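Local atomic coordinates of Rev protein (Borrelia burgdorferi, PDB entry 5EQZ), a protein that is of unknown function but is probably a plasmid-encoded lipoprotein of the Lyme disease spirochaete, folded as an elongated, mostly helical bundle. Residues K14-L19 against E59-L64; S97-W102 against V112-S117; K106-T111 against E132-V137. All blocks are in the same frame, centred on the assembly; numbering follows the deposited sequence.

Interaction 1 of 3, residues K14-L19 against E59-L64; sequences KEIDSL and EKLLNL
Lys60 reaches from helix 55-88 to Asp17 of helix 10-24. Its chain leaves the backbone with CG anti to the carbonyl carbon (chi1 -72°) and then bends at chi3 and chi4. The bend brings NZ to 3.0 Å from Asp17 OD1. The two form a salt bridge, but the hydrogen bond within it is weak. The other oxygen is farther off, with Asp17 OD2 4.1 Å from Lys60 NZ. The CB of Asp17 points away from helix 55-88, and it is the carboxylate end that comes back to the lysine at the partly exposed margin. The root of Lys60 is apolar in use: its CB lies 3.9 Å from Ile16 CG2.

Leu61 takes the other branch of the same isoleucine. Ile16 CD1 touches Leu61 CG at 3.7 Å, and the two side chains cross at about a right angle. Leu49, in the loop after helix 32-48, touches both. Here the first and third helices of the chain run nearly parallel, their local axes 9.9 Å apart and crossing at 19°. Helix 32-48 joins them as a third wall, in the manner of a three-helix bundle.

With CG anti to the backbone N (chi1 170°), Leu64 sends CD2 toward helix 10-24, where it meets Leu19 CD2 at 4.0 Å and lies 4.2 Å from Ile16 CG2. Ile42 of helix 32-48 touches both leucines.

Interaction 2 of 3, residues S97-W102 against V112-S117; sequences SKRKIW and VPLLGS
This is a partly buried helix-to-loop contact, in which Lys98 and Trp102 of helix 95-107 hold the irregular residues 112-117 that run back beside the helix before helix 122-142 begins. It mixes polar grips on the loop backbone with apolar packing.

Lys98 makes the direct hydrogen bond. Its chain is extended beyond CG, so the ammonium reaches well past the helix surface. NZ donates to Leu115 O at 2.9 Å, lies in the carbonyl plane and makes a C=O...N angle of 150°. The same NZ is 2.7 Å from Ser117 O. Two carbonyl oxygens therefore face this one charge. Asn122, at the start of helix 122-142, adds weak hydrogen bonds to both oxygens.

Leu114 points its side chain at the helix. Its CD1 rests over the backbone between the two anchors, 3.9 Å from Lys98 CB and 4.1 Å from Trp102 CB. Met126 of helix 122-142 also touches this leucine.

Trp102 meets the loop with the edge of its ring. Val112 O lies in the ring plane, 3.3 Å from Trp102 CD1. One water links Trp102 NE1 to Val112 O, accepting from the indole and donating to the carbonyl. A second water bridges the backbones, donating to Trp102 O and accepting from Val112 N. The side chain of Val112 turns inward, with CG2 4.0 Å from Trp102 CA.

The whole is an irregular helix-to-helix connection laid back along the first helix and held largely by its carbonyls, with an inverse gamma turn centred on Leu115.

Interaction 3 of 3, residues K106-T111 against E132-V137; sequences KLVGVT and EQIDKV
Val110 packs against Gln133 and Ile134 of helix 122-142 just after helix 95-107 has ended. The end is a Schellman motif. Gly109, with positive phi, is its C-prime residue, Val110 N bonds back to Ala105 O, and Gly109 N bonds to Lys106 O. The motif turns the chain so that Val108 and Val110 both point at helix 122-142.

The tight part is apolar. Val110 has CG1 anti to the backbone N (chi1 176°), and this methyl lies 3.6 Å from Gln133 CB. The other methyl, CG2, meets Ile134 CG1 at 4.0 Å, the two side chains crossing at about a right angle. Val108 makes a longer contact, its CG2 4.4 Å from Ile134 CD1. Its side chain also touches Ala78, Leu79 and Ala82 of helix 55-88, so a third helix covers this buried side.

The looser side lies at Thr111, which is exposed and whose side chain turns away. Its backbone is what Gln133 holds. Gln133 NE2 donates to Thr111 O at 3.1 Å, with an N-H...O angle of 158°. The donor sits 45° above the carbonyl plane. NE2 also has a weak hydrogen bond to Asn129 OD1, which may help fix the amide. At the other end of the amide a water accepts a hydrogen bond from Thr111 N at 2.9 Å and donates one to Gln133 OE1 at 2.7 Å.

How the interactions relate
Interactions 1 and 2 lie on opposite sides of the chain's centre, about 41 Å apart between centres, and interaction 3 lies nearer the middle. Interactions 1 and 3 are buried; interaction 2 is more open to solvent. Interaction 1 joins two helices through aliphatic packing, with one charged pair at its margin. The other two hold successive parts of the connection between helix 95-107 and helix 122-142, and they touch where Val112 meets Gln133. In both, a side chain from a helix bonds to a loop carbonyl and water completes the contact. Interaction 2 uses a lysine for this, and interaction 3 a neutral amide beside an apolar core.

Interaction 1 of 3, residues K14-L19 against E59-L64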
loop_
_atom_site.group_PDB
_atom_site.type_symbol
_atom_site.label_atom_id
_atom_site.label_comp_id
_atom_site.label_asym_id
_atom_site.label_seq_id
_atom_site.Cartn_x
_atom_site.Cartn_y
_atom_site.Cartn_z
ATOM N N LYS A 14 -13.371 16.263 13.828
ATOM C CA LYS A 14 -13.955 14.938 13.613
ATOM C C LYS A 14 -13.604 14.394 12.235
ATOM O O LYS A 14 -13.328 13.191 12.087
ATOM C CB LYS A 14 -15.471 14.988 13.811
ATOM C CG LYS A 14 -15.905 15.235 15.237
ATOM C CD LYS A 14 -17.424 15.121 15.352
ATOM C CE LYS A 14 -17.865 15.485 16.742
ATOM N NZ LYS A 14 -19.302 15.834 16.820
ATOM N N GLU A 15 -13.585 15.265 11.223
ATOM C CA GLU A 15 -13.181 14.838 9.886
ATOM C C GLU A 15 -11.774 14.269 9.904
ATOM O O GLU A 15 -11.515 13.194 9.351
ATOM C CB GLU A 15 -13.250 16.004 8.903
ATOM C CG GLU A 15 -14.631 16.563 8.659
ATOM C CD GLU A 15 -14.624 17.628 7.573
ATOM O OE1 GLU A 15 -14.175 18.768 7.837
ATOM O OE2 GLU A 15 -15.049 17.313 6.442
ATOM N N ILE A 16 -10.852 14.982 10.540
ATOM C CA ILE A 16 -9.469 14.533 10.612
ATOM C C ILE A 16 -9.383 13.211 11.361
ATOM O O ILE A 16 -8.712 12.275 10.908
ATOM C CB ILE A 16 -8.584 15.612 11.263
ATOM C CG1 ILE A 16 -8.604 16.894 10.428
ATOM C CG2 ILE A 16 -7.150 15.108 11.436
ATOM C CD1 ILE A 16 -8.000 18.064 11.152
ATOM N N ASP A 17 -10.075 13.108 12.505
ATOM C CA ASP A 17 -10.016 11.892 13.320
ATOM C C ASP A 17 -10.452 10.672 12.524
ATOM O O ASP A 17 -9.810 9.620 12.581
ATOM C CB ASP A 17 -10.923 12.008 14.545
ATOM C CG ASP A 17 -10.416 12.983 15.590
ATOM O OD1 ASP A 17 -9.252 13.442 15.536
ATOM O OD2 ASP A 17 -11.217 13.268 16.498
ATOM N N SER A 18 -11.582 10.787 11.828
ATOM C CA SER A 18 -12.118 9.653 11.076
ATOM C C SER A 18 -11.132 9.203 10.008
ATOM O O SER A 18 -10.872 8.005 9.852
ATOM C CB SER A 18 -13.459 10.034 10.450
ATOM O OG SER A 18 -14.001 8.955 9.705
ATOM N N LEU A 19 -10.568 10.152 9.264
ATOM C CA LEU A 19 -9.579 9.798 8.255
ATOM C C LEU A 19 -8.328 9.209 8.896
ATOM O O LEU A 19 -7.735 8.264 8.351
ATOM C CB LEU A 19 -9.252 11.027 7.408
ATOM C CG LEU A 19 -8.414 10.842 6.150
ATOM C CD1 LEU A 19 -8.960 9.695 5.295
ATOM C CD2 LEU A 19 -8.411 12.156 5.352
ATOM N N GLU A 59 -1.916 20.573 14.416
ATOM C CA GLU A 59 -1.155 19.408 14.863
ATOM C C GLU A 59 -1.833 18.109 14.432
ATOM O O GLU A 59 -1.158 17.156 14.003
ATOM C CB GLU A 59 -0.974 19.459 16.380
ATOM C CG GLU A 59 -0.620 18.116 16.990
ATOM C CD GLU A 59 0.200 18.245 18.247
ATOM O OE1 GLU A 59 0.878 17.255 18.609
ATOM O OE2 GLU A 59 0.174 19.332 18.868
ATOM N N LYS A 60 -3.170 18.056 14.509
ATOM C CA LYS A 60 -3.881 16.854 14.080
ATOM C C LYS A 60 -3.666 16.576 12.598
ATOM O O LYS A 60 -3.484 15.420 12.192
ATOM C CB LYS A 60 -5.372 16.980 14.391
ATOM C CG LYS A 60 -5.679 16.872 15.867
ATOM C CD LYS A 60 -7.096 17.313 16.206
ATOM C CE LYS A 60 -8.056 16.157 16.266
ATOM N NZ LYS A 60 -7.711 15.190 17.368
ATOM N N LEU A 61 -3.693 17.625 11.775
ATOM C CA LEU A 61 -3.434 17.469 10.348
ATOM C C LEU A 61 -2.007 16.999 10.091
ATOM O O LEU A 61 -1.770 16.151 9.218
ATOM C CB LEU A 61 -3.684 18.791 9.625
ATOM C CG LEU A 61 -5.100 19.051 9.148
ATOM C CD1 LEU A 61 -5.194 20.462 8.607
ATOM C CD2 LEU A 61 -5.483 18.023 8.087
ATOM N N LEU A 62 -1.043 17.544 10.829
ATOM C CA LEU A 62 0.339 17.094 10.687
ATOM C C LEU A 62 0.484 15.629 11.083
ATOM O O LEU A 62 1.151 14.844 10.387
ATOM C CB LEU A 62 1.261 17.979 11.528
ATOM C CG LEU A 62 2.756 17.736 11.314
ATOM C CD1 LEU A 62 3.127 17.982 9.856
ATOM C CD2 LEU A 62 3.598 18.602 12.248
ATOM N N ASN A 63 -0.136 15.234 12.196
ATOM C CA ASN A 63 -0.105 13.825 12.575
ATOM C C ASN A 63 -0.726 12.949 11.497
ATOM O O ASN A 63 -0.218 11.860 11.205
ATOM C CB ASN A 63 -0.809 13.634 13.919
ATOM C CG ASN A 63 -0.051 14.280 15.062
ATOM O OD1 ASN A 63 1.147 14.543 14.955
ATOM N ND2 ASN A 63 -0.739 14.526 16.174
ATOM N N LEU A 64 -1.825 13.402 10.889
ATOM C CA LEU A 64 -2.473 12.625 9.838
ATOM C C LEU A 64 -1.555 12.429 8.633
ATOM O O LEU A 64 -1.449 11.319 8.096
ATOM C CB LEU A 64 -3.777 13.303 9.429
ATOM C CG LEU A 64 -4.471 12.761 8.186
ATOM C CD1 LEU A 64 -4.890 11.308 8.389
ATOM C CD2 LEU A 64 -5.655 13.660 7.783
#

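Interaction 2 of 3, residues S97-W102 against V112-S117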
loop_
_atom_site.group_PDB
_atom_site.type_symbol
_atom_site.label_atom_id
_atom_site.label_comp_id
_atom_site.label_asym_id
_atom_site.label_seq_id
_atom_site.Cartn_x
_atom_site.Cartn_y
_atom_site.Cartn_z
ATOM N N SER A 97 8.672 -23.608 -4.903
ATOM C CA SER A 97 8.931 -22.275 -5.446
ATOM C C SER A 97 7.651 -21.603 -5.929
ATOM O O SER A 97 7.481 -20.390 -5.759
ATOM C CB SER A 97 9.948 -22.368 -6.583
ATOM O OG SER A 97 11.171 -22.943 -6.150
ATOM N N LYS A 98 6.746 -22.368 -6.550
ATOM C CA LYS A 98 5.475 -21.812 -7.008
ATOM C C LYS A 98 4.630 -21.303 -5.847
ATOM O O LYS A 98 4.076 -20.192 -5.906
ATOM C CB LYS A 98 4.699 -22.859 -7.805
ATOM C CG LYS A 98 5.251 -23.163 -9.182
ATOM C CD LYS A 98 4.375 -24.262 -9.793
ATOM C CE LYS A 98 4.914 -24.785 -11.083
ATOM N NZ LYS A 98 4.045 -25.903 -11.554
ATOM N N ARG A 99 4.509 -22.103 -4.783
ATOM C CA ARG A 99 3.754 -21.641 -3.619
ATOM C C ARG A 99 4.408 -20.421 -2.986
ATOM O O ARG A 99 3.712 -19.526 -2.482
ATOM C CB ARG A 99 3.603 -22.756 -2.586
ATOM C CG ARG A 99 2.854 -23.971 -3.105
ATOM C CD ARG A 99 2.496 -24.964 -2.002
ATOM N NE ARG A 99 3.580 -25.893 -1.706
ATOM C CZ ARG A 99 3.609 -27.149 -2.141
ATOM N NH1 ARG A 99 2.619 -27.618 -2.893
ATOM N NH2 ARG A 99 4.624 -27.941 -1.836
ATOM N N LYS A 100 5.743 -20.350 -3.042
ATOM C CA LYS A 100 6.456 -19.190 -2.510
ATOM C C LYS A 100 6.135 -17.925 -3.305
ATOM O O LYS A 100 5.861 -16.874 -2.720
ATOM C CB LYS A 100 7.960 -19.461 -2.520
ATOM C CG LYS A 100 8.788 -18.459 -1.729
ATOM C CD LYS A 100 8.268 -18.297 -0.326
ATOM C CE LYS A 100 9.255 -17.528 0.525
ATOM N NZ LYS A 100 8.644 -17.150 1.829
ATOM N N ILE A 101 6.147 -18.005 -4.642
ATOM C CA ILE A 101 5.768 -16.854 -5.467
ATOM C C ILE A 101 4.352 -16.416 -5.128
ATOM O O ILE A 101 4.071 -15.225 -4.932
ATOM C CB ILE A 101 5.889 -17.197 -6.965
ATOM C CG1 ILE A 101 7.332 -17.535 -7.330
ATOM C CG2 ILE A 101 5.354 -16.026 -7.824
ATOM C CD1 ILE A 101 7.478 -18.177 -8.696
ATOM N N TRP A 102 3.437 -17.380 -5.061
ATOM C CA TRP A 102 2.046 -17.088 -4.745
ATOM C C TRP A 102 1.917 -16.396 -3.388
ATOM O O TRP A 102 1.220 -15.379 -3.256
ATOM C CB TRP A 102 1.246 -18.388 -4.784
ATOM C CG TRP A 102 -0.135 -18.246 -4.292
ATOM C CD1 TRP A 102 -1.220 -17.800 -4.995
ATOM C CD2 TRP A 102 -0.602 -18.551 -2.976
ATOM N NE1 TRP A 102 -2.338 -17.813 -4.192
ATOM C CE2 TRP A 102 -1.985 -18.269 -2.948
ATOM C CE3 TRP A 102 0.015 -19.034 -1.813
ATOM C CZ2 TRP A 102 -2.760 -18.451 -1.798
ATOM C CZ3 TRP A 102 -0.754 -19.215 -0.680
ATOM C CH2 TRP A 102 -2.125 -18.927 -0.679
ATOM N N VAL A 112 -1.887 -13.753 -7.723
ATOM C CA VAL A 112 -1.470 -14.437 -8.943
ATOM C C VAL A 112 -2.049 -15.847 -8.909
ATOM O O VAL A 112 -2.236 -16.415 -7.820
ATOM C CB VAL A 112 0.060 -14.460 -9.100
ATOM C CG1 VAL A 112 0.615 -13.049 -9.172
ATOM C CG2 VAL A 112 0.711 -15.233 -7.969
ATOM N N PRO A 113 -2.386 -16.437 -10.053
ATOM C CA PRO A 113 -2.844 -17.823 -10.038
ATOM C C PRO A 113 -1.685 -18.746 -9.717
ATOM O O PRO A 113 -0.572 -18.566 -10.216
ATOM C CB PRO A 113 -3.361 -18.042 -11.463
ATOM C CG PRO A 113 -2.590 -17.072 -12.285
ATOM C CD PRO A 113 -2.450 -15.853 -11.406
ATOM N N LEU A 114 -1.951 -19.724 -8.857
ATOM C CA LEU A 114 -1.010 -20.816 -8.619
ATOM C C LEU A 114 -1.124 -21.778 -9.797
ATOM O O LEU A 114 -2.120 -22.484 -9.937
ATOM C CB LEU A 114 -1.319 -21.506 -7.296
ATOM C CG LEU A 114 -0.367 -22.585 -6.795
ATOM C CD1 LEU A 114 1.027 -22.022 -6.759
ATOM C CD2 LEU A 114 -0.807 -22.997 -5.402
ATOM N N LEU A 115 -0.128 -21.771 -10.685
ATOM C CA LEU A 115 -0.158 -22.654 -11.856
ATOM C C LEU A 115 0.524 -23.965 -11.480
ATOM O O LEU A 115 1.702 -24.201 -11.764
ATOM C CB LEU A 115 0.502 -21.993 -13.057
ATOM C CG LEU A 115 -0.041 -20.611 -13.420
ATOM C CD1 LEU A 115 0.758 -20.006 -14.555
ATOM C CD2 LEU A 115 -1.508 -20.726 -13.774
ATOM N N GLY A 116 -0.257 -24.837 -10.836
ATOM C CA GLY A 116 0.261 -26.038 -10.210
ATOM C C GLY A 116 0.648 -27.165 -11.140
ATOM O O GLY A 116 1.361 -28.077 -10.705
ATOM N N SER A 117 0.191 -27.157 -12.390
ATOM C CA SER A 117 0.524 -28.276 -13.264
ATOM C C SER A 117 1.998 -28.220 -13.655
ATOM O O SER A 117 2.697 -27.232 -13.423
ATOM C CB SER A 117 -0.335 -28.264 -14.522
ATOM O OG SER A 117 0.224 -27.385 -15.478
HETATM O O HOH W 1 -0.912 -14.233 -4.748
HETATM O O HOH W 2 -4.559 -17.442 -6.398
#

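Interaction 3 of 3, residues K106-T111 against E132-V137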
loop_
_atom_site.group_PDB
_atom_site.type_symbol
_atom_site.label_atom_id
_atom_site.label_comp_id
_atom_site.label_asym_id
_atom_site.label_seq_id
_atom_site.Cartn_x
_atom_site.Cartn_y
_atom_site.Cartn_z
ATOM N N LYS A 106 0.762 -12.609 -2.372
ATOM C CA LYS A 106 -0.438 -12.459 -1.552
ATOM C C LYS A 106 -0.171 -11.563 -0.350
ATOM O O LYS A 106 -1.024 -10.743 0.023
ATOM C CB LYS A 106 -0.940 -13.836 -1.110
ATOM C CG LYS A 106 -2.127 -13.798 -0.180
ATOM C CD LYS A 106 -2.789 -15.169 -0.043
ATOM C CE LYS A 106 -3.789 -15.179 1.114
ATOM N NZ LYS A 106 -4.124 -16.561 1.571
ATOM N N LEU A 107 1.021 -11.679 0.249
ATOM C CA LEU A 107 1.370 -10.848 1.403
ATOM C C LEU A 107 1.354 -9.353 1.092
ATOM O O LEU A 107 1.161 -8.544 2.011
ATOM C CB LEU A 107 2.750 -11.247 1.938
ATOM C CG LEU A 107 2.768 -12.560 2.730
ATOM C CD1 LEU A 107 4.187 -12.913 3.162
ATOM C CD2 LEU A 107 1.835 -12.479 3.935
ATOM N N VAL A 108 1.564 -8.952 -0.155
ATOM C CA VAL A 108 1.525 -7.531 -0.491
ATOM C C VAL A 108 0.280 -7.181 -1.308
ATOM O O VAL A 108 0.274 -6.184 -2.036
ATOM C CB VAL A 108 2.817 -7.061 -1.181
ATOM C CG1 VAL A 108 3.984 -7.120 -0.189
ATOM C CG2 VAL A 108 3.138 -7.880 -2.446
ATOM N N GLY A 109 -0.777 -7.980 -1.183
ATOM C CA GLY A 109 -2.049 -7.672 -1.802
ATOM C C GLY A 109 -2.166 -7.951 -3.279
ATOM O O GLY A 109 -3.069 -7.406 -3.928
ATOM N N VAL A 110 -1.307 -8.812 -3.831
ATOM C CA VAL A 110 -1.280 -9.131 -5.252
ATOM C C VAL A 110 -1.681 -10.595 -5.412
ATOM O O VAL A 110 -1.070 -11.483 -4.803
ATOM C CB VAL A 110 0.105 -8.864 -5.860
ATOM C CG1 VAL A 110 0.143 -9.288 -7.301
ATOM C CG2 VAL A 110 0.464 -7.360 -5.733
ATOM N N THR A 111 -2.714 -10.839 -6.214
ATOM C CA THR A 111 -3.249 -12.176 -6.463
ATOM C C THR A 111 -2.700 -12.700 -7.783
ATOM O O THR A 111 -3.012 -12.151 -8.848
ATOM C CB THR A 111 -4.780 -12.148 -6.513
ATOM O OG1 THR A 111 -5.312 -11.979 -5.194
ATOM C CG2 THR A 111 -5.333 -13.440 -7.118
ATOM N N GLU A 132 5.083 -8.051 -12.662
ATOM C CA GLU A 132 4.403 -7.036 -13.462
ATOM C C GLU A 132 3.302 -6.357 -12.654
ATOM O O GLU A 132 3.136 -5.129 -12.727
ATOM C CB GLU A 132 3.848 -7.656 -14.751
ATOM N N GLN A 133 2.571 -7.128 -11.841
ATOM C CA GLN A 133 1.542 -6.533 -10.991
ATOM C C GLN A 133 2.148 -5.685 -9.880
ATOM O O GLN A 133 1.647 -4.592 -9.583
ATOM C CB GLN A 133 0.657 -7.622 -10.395
ATOM C CG GLN A 133 -0.258 -8.282 -11.384
ATOM C CD GLN A 133 -1.376 -9.016 -10.684
ATOM O OE1 GLN A 133 -2.174 -8.408 -9.980
ATOM N NE2 GLN A 133 -1.419 -10.333 -10.839
ATOM N N ILE A 134 3.218 -6.174 -9.247
ATOM C CA ILE A 134 3.859 -5.410 -8.178
ATOM C C ILE A 134 4.406 -4.096 -8.719
ATOM O O ILE A 134 4.319 -3.046 -8.062
ATOM C CB ILE A 134 4.954 -6.263 -7.510
ATOM C CG1 ILE A 134 4.322 -7.375 -6.669
ATOM C CG2 ILE A 134 5.901 -5.408 -6.664
ATOM C CD1 ILE A 134 5.326 -8.408 -6.171
ATOM N N ASP A 135 4.959 -4.126 -9.936
ATOM C CA ASP A 135 5.490 -2.916 -10.551
ATOM C C ASP A 135 4.395 -1.895 -10.802
ATOM O O ASP A 135 4.610 -0.691 -10.618
ATOM C CB ASP A 135 6.188 -3.247 -11.871
ATOM C CG ASP A 135 7.589 -3.775 -11.679
ATOM O OD1 ASP A 135 8.131 -3.608 -10.568
ATOM O OD2 ASP A 135 8.156 -4.333 -12.654
ATOM N N LYS A 136 3.219 -2.350 -11.256
ATOM C CA LYS A 136 2.131 -1.406 -11.501
ATOM C C LYS A 136 1.659 -0.762 -10.199
ATOM O O LYS A 136 1.355 0.441 -10.174
ATOM C CB LYS A 136 0.972 -2.097 -12.228
ATOM N N VAL A 137 1.616 -1.529 -9.101
ATOM C CA VAL A 137 1.234 -0.940 -7.815
ATOM C C VAL A 137 2.275 0.075 -7.362
ATOM O O VAL A 137 1.933 1.160 -6.870
ATOM C CB VAL A 137 1.017 -2.016 -6.734
ATOM C CG1 VAL A 137 0.570 -1.352 -5.425
ATOM C CG2 VAL A 137 -0.009 -3.059 -7.184
HETATM O O HOH W 3 -3.835 -8.785 -7.844
#